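Local structure of core protein VP7 (African horsesickness virus, 1AHS) at residues B[31-36]-B[46-51]; B[83-88]-B[118-123]. The protein forms the surface of the viral core as a homotrimer that binds structural protein VP3, the present chain being its top domain. All coordinates share one frame; numbering follows the deposited sequence.

Interaction 1 of 2, residues B[31-36]-B[46-51]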
ATOM      1  N   ASN B  31      -7.142  -2.920   6.358  1.00 24.95           N
ATOM      2  CA  ASN B  31      -8.184  -3.434   5.494  1.00 26.22           C
ATOM      3  C   ASN B  31      -7.796  -4.343   4.327  1.00 26.41           C
ATOM      4  O   ASN B  31      -8.667  -4.910   3.656  1.00 26.42           O
ATOM      5  CB  ASN B  31      -9.033  -2.260   5.002  1.00 38.98           C
ATOM      6  CG  ASN B  31      -9.959  -1.744   6.082  1.00 49.67           C
ATOM      7  OD1 ASN B  31      -9.488  -1.226   7.088  1.00 61.37           O
ATOM      8  ND2 ASN B  31     -11.279  -1.909   5.903  1.00 54.89           N
ATOM      9  N   ILE B  32      -6.506  -4.605   4.187  1.00 23.77           N
ATOM     10  CA  ILE B  32      -6.023  -5.388   3.082  1.00 19.05           C
ATOM     11  C   ILE B  32      -5.130  -6.546   3.494  1.00 20.24           C
ATOM     12  O   ILE B  32      -4.225  -6.405   4.322  1.00 20.17           O
ATOM     13  CB  ILE B  32      -5.278  -4.443   2.107  1.00 17.61           C
ATOM     14  CG1 ILE B  32      -6.199  -3.306   1.717  1.00 15.05           C
ATOM     15  CG2 ILE B  32      -4.859  -5.154   0.855  1.00 18.01           C
ATOM     16  CD1 ILE B  32      -5.624  -2.433   0.659  1.00 17.21           C
ATOM     17  N   ALA B  33      -5.362  -7.690   2.874  1.00 19.01           N
ATOM     18  CA  ALA B  33      -4.576  -8.874   3.134  1.00 17.71           C
ATOM     19  C   ALA B  33      -4.233  -9.406   1.736  1.00 17.31           C
ATOM     20  O   ALA B  33      -4.944  -9.103   0.774  1.00 18.62           O
ATOM     21  CB  ALA B  33      -5.425  -9.876   3.903  1.00 16.27           C
ATOM     22  N   GLU B  34      -3.168 -10.174   1.595  1.00 21.57           N
ATOM     23  CA  GLU B  34      -2.812 -10.716   0.292  1.00 18.33           C
ATOM     24  C   GLU B  34      -2.395 -12.163   0.462  1.00 18.34           C
ATOM     25  O   GLU B  34      -1.796 -12.503   1.469  1.00 21.12           O
ATOM     26  CB  GLU B  34      -1.600  -9.971  -0.277  1.00 22.90           C
ATOM     27  CG  GLU B  34      -1.850  -8.532  -0.730  1.00 18.97           C
ATOM     28  CD  GLU B  34      -0.626  -7.844  -1.340  1.00 19.47           C
ATOM     29  OE1 GLU B  34       0.503  -8.411  -1.355  1.00 23.21           O
ATOM     30  OE2 GLU B  34      -0.789  -6.690  -1.798  1.00 24.91           O
ATOM     31  N   VAL B  35      -2.699 -13.032  -0.490  1.00 24.62           N
ATOM     32  CA  VAL B  35      -2.232 -14.412  -0.363  1.00 19.66           C
ATOM     33  C   VAL B  35      -1.368 -14.737  -1.583  1.00 21.70           C
ATOM     34  O   VAL B  35      -1.731 -14.441  -2.722  1.00 20.89           O
ATOM     35  CB  VAL B  35      -3.402 -15.422  -0.034  1.00 25.75           C
ATOM     36  CG1 VAL B  35      -4.695 -14.917  -0.535  1.00 30.48           C
ATOM     37  CG2 VAL B  35      -3.132 -16.792  -0.551  1.00 21.19           C
ATOM     38  N   CYS B  36      -0.129 -15.108  -1.306  1.00 21.96           N
ATOM     39  CA  CYS B  36       0.839 -15.425  -2.324  1.00 22.75           C
ATOM     40  C   CYS B  36       0.579 -16.849  -2.697  1.00 24.39           C
ATOM     41  O   CYS B  36       0.512 -17.685  -1.820  1.00 30.29           O
ATOM     42  CB  CYS B  36       2.256 -15.298  -1.759  1.00 16.83           C
ATOM     43  SG  CYS B  36       2.798 -13.596  -1.481  1.00 26.31           S
ATOM     44  N   ASN B  46      -9.990 -18.695   5.299  1.00 33.21           N
ATOM     45  CA  ASN B  46     -10.847 -18.240   6.390  1.00 35.51           C
ATOM     46  C   ASN B  46     -10.051 -17.626   7.539  1.00 33.07           C
ATOM     47  O   ASN B  46     -10.257 -16.483   7.868  1.00 36.15           O
ATOM     48  CB  ASN B  46     -11.712 -19.387   6.910  1.00 33.20           C
ATOM     49  CG  ASN B  46     -12.871 -19.673   6.018  1.00 35.37           C
ATOM     50  OD1 ASN B  46     -12.711 -20.262   4.946  1.00 36.67           O
ATOM     51  ND2 ASN B  46     -14.047 -19.217   6.417  1.00 35.60           N
ATOM     52  N   ALA B  47      -9.114 -18.373   8.105  1.00 31.81           N
ATOM     53  CA  ALA B  47      -8.298 -17.908   9.220  1.00 32.94           C
ATOM     54  C   ALA B  47      -7.656 -16.561   9.002  1.00 34.66           C
ATOM     55  O   ALA B  47      -7.384 -15.840   9.957  1.00 37.59           O
ATOM     56  CB  ALA B  47      -7.214 -18.921   9.517  1.00 32.75           C
ATOM     57  N   LEU B  48      -7.418 -16.233   7.741  1.00 31.10           N
ATOM     58  CA  LEU B  48      -6.769 -14.993   7.375  1.00 25.54           C
ATOM     59  C   LEU B  48      -7.738 -13.825   7.267  1.00 26.33           C
ATOM     60  O   LEU B  48      -7.472 -12.771   7.832  1.00 24.59           O
ATOM     61  CB  LEU B  48      -6.025 -15.226   6.057  1.00 28.68           C
ATOM     62  CG  LEU B  48      -4.899 -14.365   5.446  1.00 29.82           C
ATOM     63  CD1 LEU B  48      -5.370 -13.572   4.241  1.00 29.58           C
ATOM     64  CD2 LEU B  48      -4.220 -13.511   6.470  1.00 28.55           C
ATOM     65  N   LEU B  49      -8.875 -14.012   6.584  1.00 23.57           N
ATOM     66  CA  LEU B  49      -9.843 -12.931   6.389  1.00 21.62           C
ATOM     67  C   LEU B  49     -10.753 -12.642   7.537  1.00 26.37           C
ATOM     68  O   LEU B  49     -11.322 -11.574   7.626  1.00 26.87           O
ATOM     69  CB  LEU B  49     -10.716 -13.208   5.192  1.00 23.44           C
ATOM     70  CG  LEU B  49     -10.017 -13.302   3.846  1.00 26.99           C
ATOM     71  CD1 LEU B  49     -11.113 -13.273   2.804  1.00 20.80           C
ATOM     72  CD2 LEU B  49      -9.060 -12.127   3.664  1.00 21.48           C
ATOM     73  N   ALA B  50     -10.928 -13.612   8.403  1.00 30.64           N
ATOM     74  CA  ALA B  50     -11.781 -13.455   9.533  1.00 34.36           C
ATOM     75  C   ALA B  50     -11.220 -12.590  10.609  1.00 43.07           C
ATOM     76  O   ALA B  50     -10.115 -12.848  11.149  1.00 44.50           O
ATOM     77  CB  ALA B  50     -12.085 -14.755  10.101  1.00 33.26           C
ATOM     78  N   PRO B  51     -12.025 -11.587  11.009  1.00 50.45           N
ATOM     79  CA  PRO B  51     -11.754 -10.591  12.062  1.00 55.60           C
ATOM     80  C   PRO B  51     -11.768 -11.425  13.340  1.00 56.09           C
ATOM     81  O   PRO B  51     -12.353 -12.525  13.339  1.00 57.19           O
ATOM     82  CB  PRO B  51     -12.987  -9.675  11.996  1.00 57.49           C
ATOM     83  CG  PRO B  51     -14.075 -10.576  11.496  1.00 58.34           C
ATOM     84  CD  PRO B  51     -13.371 -11.393  10.433  1.00 54.18           C
TER
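Strand 32-36 passes a single helical turn, 46-49, with Ala-33 and Leu-49 closest in backbone, 7.4 Å between their CA atoms, and no hydrogen bond joins the two. The turn is closed by the backbone hydrogen bond from Ala-50 N to Asn-46 O, 3.0 Å long, after which the chain leaves helical geometry. What bridges the gap is apolar and small. The CB of Ala-33 projects at the helical turn and meets CD1 of Leu-48 at 3.7 Å. Leu-48 holds CG anti to its own N (chi1 -162°), which sends the branch out toward the strand. Leu-49 adds a looser touch, its CD2 lying 4.3 Å from the same CB of Ala-33, so this methyl faces both leucines at once. Around the contact, Leu-49 also packs on Phe-120 and Trp-100, while Asn-46 fixes the start of the turn through OD1 to Val-106 N and ND2 to Ala-104 O. The carbonyl of Leu-48 is hydrogen-bonded to Tyr-27 OH. This is plain hydrophobic packing of a short helical turn against a strand of the five-stranded antiparallel sheet, within the beta-sandwich of the VP7 top domain.

Interaction 2 of 2, residues B[83-88]-B[118-123]; sequences TFVTVD and LQFEVL
Two methyls of Leu-118 take up two alternate residues of segment 83-88, and this pairing makes up the close part of the contact. CD1 lies 4.1 Å from CG2 of Thr-83 and CD2 lies 4.1 Å from CG2 of Val-85, so the branched end of the leucine is shared between Thr-83, just before strand 84-87, and Val-85 within it. Leu-118 runs alongside Thr-83 and Val-85, pointing the opposite way, so the methyls meet flank to flank. In Val-85 the touching methyl is the one beside the backbone N, since CG1 takes the position anti to it (chi1 165°). That same CG2 also reaches Phe-120, with CZ of the ring 4.3 Å away, approaching the ring obliquely. The backbones stay well apart even here, 8.4 Å between the CA atoms of Thr-83 and Leu-118, and no hydrogen bond crosses, as expected for strands of different sheets facing through side chains. Beyond Val-85 the contact opens out. By Val-87 and Val-122 the CA atoms are 14.6 Å apart, and segment 83-88 ends at Asp-88, which is exposed; at the near end Thr-83 is itself partly exposed. Trp-63 of strand 59-65 packs on Thr-83, Val-85 and Phe-120, and Val-108 of strand 106-110 packs on Val-85 and Leu-118, so the core between the sheets continues past both segments. On 118-123, Glu-121 makes a salt bridge with Arg-64 and accepts a hydrogen bond from Ser-30 N of a second subunit. Strand 84-87 lies between 106-110 and 90-92 in the four-stranded sheet, whereas 116-122 lies between 32-37 and 59-65 in the five-stranded one.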
ATOM      1  N   THR B  83      -7.199 -17.274 -12.019  1.00 29.50           N
ATOM      2  CA  THR B  83      -7.257 -17.310 -10.571  1.00 27.85           C
ATOM      3  C   THR B  83      -8.746 -17.190 -10.200  1.00 30.24           C
ATOM      4  O   THR B  83      -9.495 -16.484 -10.896  1.00 26.09           O
ATOM      5  CB  THR B  83      -6.497 -16.108  -9.977  1.00 26.79           C
ATOM      6  OG1 THR B  83      -6.970 -14.899 -10.570  1.00 27.70           O
ATOM      7  CG2 THR B  83      -5.029 -16.231 -10.219  1.00 20.05           C
ATOM      8  N   PHE B  84      -9.203 -17.908  -9.167  1.00 30.74           N
ATOM      9  CA  PHE B  84     -10.620 -17.806  -8.747  1.00 29.87           C
ATOM     10  C   PHE B  84     -10.760 -17.795  -7.229  1.00 31.67           C
ATOM     11  O   PHE B  84      -9.849 -18.199  -6.505  1.00 33.27           O
ATOM     12  CB  PHE B  84     -11.523 -18.915  -9.358  1.00 25.38           C
ATOM     13  CG  PHE B  84     -11.145 -20.309  -8.947  1.00 24.77           C
ATOM     14  CD1 PHE B  84     -11.483 -20.793  -7.693  1.00 27.68           C
ATOM     15  CD2 PHE B  84     -10.381 -21.099  -9.776  1.00 22.60           C
ATOM     16  CE1 PHE B  84     -11.059 -22.043  -7.260  1.00 25.88           C
ATOM     17  CE2 PHE B  84      -9.953 -22.340  -9.360  1.00 23.31           C
ATOM     18  CZ  PHE B  84     -10.291 -22.818  -8.094  1.00 27.74           C
ATOM     19  N   VAL B  85     -11.913 -17.347  -6.761  1.00 32.64           N
ATOM     20  CA  VAL B  85     -12.213 -17.293  -5.348  1.00 30.31           C
ATOM     21  C   VAL B  85     -13.668 -17.798  -5.226  1.00 30.49           C
ATOM     22  O   VAL B  85     -14.529 -17.393  -6.016  1.00 24.17           O
ATOM     23  CB  VAL B  85     -12.060 -15.814  -4.840  1.00 29.61           C
ATOM     24  CG1 VAL B  85     -12.702 -15.634  -3.484  1.00 25.79           C
ATOM     25  CG2 VAL B  85     -10.597 -15.447  -4.754  1.00 24.73           C
ATOM     26  N   THR B  86     -13.912 -18.806  -4.391  1.00 29.25           N
ATOM     27  CA  THR B  86     -15.289 -19.243  -4.195  1.00 26.91           C
ATOM     28  C   THR B  86     -15.690 -18.954  -2.747  1.00 29.47           C
ATOM     29  O   THR B  86     -14.860 -19.064  -1.837  1.00 26.38           O
ATOM     30  CB  THR B  86     -15.510 -20.739  -4.524  1.00 25.10           C
ATOM     31  OG1 THR B  86     -14.675 -21.575  -3.720  1.00 27.71           O
ATOM     32  CG2 THR B  86     -15.210 -20.999  -5.944  1.00 26.37           C
ATOM     33  N   VAL B  87     -16.891 -18.417  -2.550  1.00 27.42           N
ATOM     34  CA  VAL B  87     -17.390 -18.184  -1.197  1.00 31.26           C
ATOM     35  C   VAL B  87     -18.666 -19.035  -1.022  1.00 37.97           C
ATOM     36  O   VAL B  87     -19.696 -18.790  -1.677  1.00 39.36           O
ATOM     37  CB  VAL B  87     -17.718 -16.712  -0.913  1.00 31.27           C
ATOM     38  CG1 VAL B  87     -18.204 -16.577   0.513  1.00 26.14           C
ATOM     39  CG2 VAL B  87     -16.494 -15.835  -1.098  1.00 26.18           C
ATOM     40  N   ASP B  88     -18.577 -20.052  -0.162  1.00 43.93           N
ATOM     41  CA  ASP B  88     -19.693 -20.979   0.116  1.00 49.72           C
ATOM     42  C   ASP B  88     -19.944 -21.770  -1.149  1.00 50.15           C
ATOM     43  O   ASP B  88     -21.094 -22.023  -1.515  1.00 51.10           O
ATOM     44  CB  ASP B  88     -20.999 -20.227   0.489  1.00 50.37           C
ATOM     45  CG  ASP B  88     -21.835 -20.953   1.569  1.00 51.01           C
ATOM     46  OD1 ASP B  88     -21.501 -22.088   1.982  1.00 45.84           O
ATOM     47  OD2 ASP B  88     -22.820 -20.344   2.048  1.00 59.44           O
ATOM     48  N   LEU B 118      -2.983 -12.615  -4.667  1.00 25.17           N
ATOM     49  CA  LEU B 118      -4.353 -12.098  -4.649  1.00 22.99           C
ATOM     50  C   LEU B 118      -4.486 -11.159  -3.471  1.00 24.38           C
ATOM     51  O   LEU B 118      -4.008 -11.460  -2.362  1.00 20.33           O
ATOM     52  CB  LEU B 118      -5.367 -13.214  -4.452  1.00 28.84           C
ATOM     53  CG  LEU B 118      -5.874 -14.052  -5.616  1.00 31.16           C
ATOM     54  CD1 LEU B 118      -4.777 -14.493  -6.542  1.00 33.05           C
ATOM     55  CD2 LEU B 118      -6.533 -15.254  -5.027  1.00 33.19           C
ATOM     56  N   GLN B 119      -5.193 -10.058  -3.705  1.00 22.94           N
ATOM     57  CA  GLN B 119      -5.434  -9.050  -2.699  1.00 23.32           C
ATOM     58  C   GLN B 119      -6.902  -9.067  -2.286  1.00 22.55           C
ATOM     59  O   GLN B 119      -7.752  -9.176  -3.158  1.00 21.19           O
ATOM     60  CB  GLN B 119      -5.097  -7.689  -3.302  1.00 21.44           C
ATOM     61  CG  GLN B 119      -5.511  -6.547  -2.443  1.00 23.79           C
ATOM     62  CD  GLN B 119      -5.241  -5.191  -3.046  1.00 28.42           C
ATOM     63  OE1 GLN B 119      -4.083  -4.758  -3.112  1.00 34.38           O
ATOM     64  NE2 GLN B 119      -6.316  -4.474  -3.427  1.00 24.62           N
ATOM     65  N   PHE B 120      -7.198  -8.925  -0.986  1.00 23.10           N
ATOM     66  CA  PHE B 120      -8.583  -8.874  -0.470  1.00 18.54           C
ATOM     67  C   PHE B 120      -8.678  -7.565   0.233  1.00 20.07           C
ATOM     68  O   PHE B 120      -7.893  -7.309   1.095  1.00 22.56           O
ATOM     69  CB  PHE B 120      -8.836  -9.961   0.575  1.00 16.33           C
ATOM     70  CG  PHE B 120      -8.843 -11.332   0.010  1.00 18.55           C
ATOM     71  CD1 PHE B 120      -9.993 -11.858  -0.510  1.00 18.40           C
ATOM     72  CD2 PHE B 120      -7.669 -12.053  -0.105  1.00 22.15           C
ATOM     73  CE1 PHE B 120      -9.962 -13.103  -1.145  1.00 21.35           C
ATOM     74  CE2 PHE B 120      -7.623 -13.299  -0.738  1.00 20.07           C
ATOM     75  CZ  PHE B 120      -8.764 -13.817  -1.261  1.00 20.16           C
ATOM     76  N   GLU B 121      -9.631  -6.733  -0.100  1.00 16.56           N
ATOM     77  CA  GLU B 121      -9.708  -5.472   0.576  1.00 15.85           C
ATOM     78  C   GLU B 121     -11.054  -5.412   1.251  1.00 19.89           C
ATOM     79  O   GLU B 121     -12.064  -5.525   0.586  1.00 23.15           O
ATOM     80  CB  GLU B 121      -9.634  -4.336  -0.443  1.00 17.56           C
ATOM     81  CG  GLU B 121      -9.876  -2.957   0.167  1.00 24.38           C
ATOM     82  CD  GLU B 121      -9.744  -1.848  -0.830  1.00 29.98           C
ATOM     83  OE1 GLU B 121      -9.371  -2.130  -1.995  1.00 35.21           O
ATOM     84  OE2 GLU B 121      -9.996  -0.683  -0.453  1.00 35.77           O
ATOM     85  N   VAL B 122     -11.077  -5.262   2.560  1.00 20.61           N
ATOM     86  CA  VAL B 122     -12.329  -5.181   3.273  1.00 21.44           C
ATOM     87  C   VAL B 122     -12.903  -3.793   3.140  1.00 26.29           C
ATOM     88  O   VAL B 122     -12.256  -2.801   3.432  1.00 30.30           O
ATOM     89  CB  VAL B 122     -12.113  -5.531   4.690  1.00 22.80           C
ATOM     90  CG1 VAL B 122     -13.357  -5.359   5.470  1.00 21.73           C
ATOM     91  CG2 VAL B 122     -11.637  -6.936   4.756  1.00 23.18           C
ATOM     92  N   LEU B 123     -14.164  -3.716   2.764  1.00 32.13           N
ATOM     93  CA  LEU B 123     -14.790  -2.436   2.502  1.00 35.30           C
ATOM     94  C   LEU B 123     -15.500  -1.683   3.617  1.00 41.70           C
ATOM     95  O   LEU B 123     -15.103  -0.587   3.988  1.00 49.90           O
ATOM     96  CB  LEU B 123     -15.661  -2.543   1.244  1.00 36.68           C
ATOM     97  CG  LEU B 123     -14.871  -2.808  -0.052  1.00 37.42           C
ATOM     98  CD1 LEU B 123     -15.799  -2.801  -1.221  1.00 34.47           C
ATOM     99  CD2 LEU B 123     -13.845  -1.716  -0.276  1.00 41.11           C
TER

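In the fold
Starting from the N terminus, interaction 1 comes first: strand 32-37 leads through strand 41-44 into the helical turn 46-49, closing a short local loop. Interaction 2 opens later and closes a longer one, from strand 84-87 by way of 90-92, 98-100 and 106-110 to strand 116-122. The two loops follow in series, neither enclosing nor crossing the other. They meet in space because strands 32-37 and 116-122 are neighbours in one sheet, joined by backbone hydrogen bonds such as Val-35 N to Leu-118 O. Val-35 packs on Phe-120, whose ring lies where the two contacts meet, linking the helical turn, the five-stranded sheet and the four-stranded sheet.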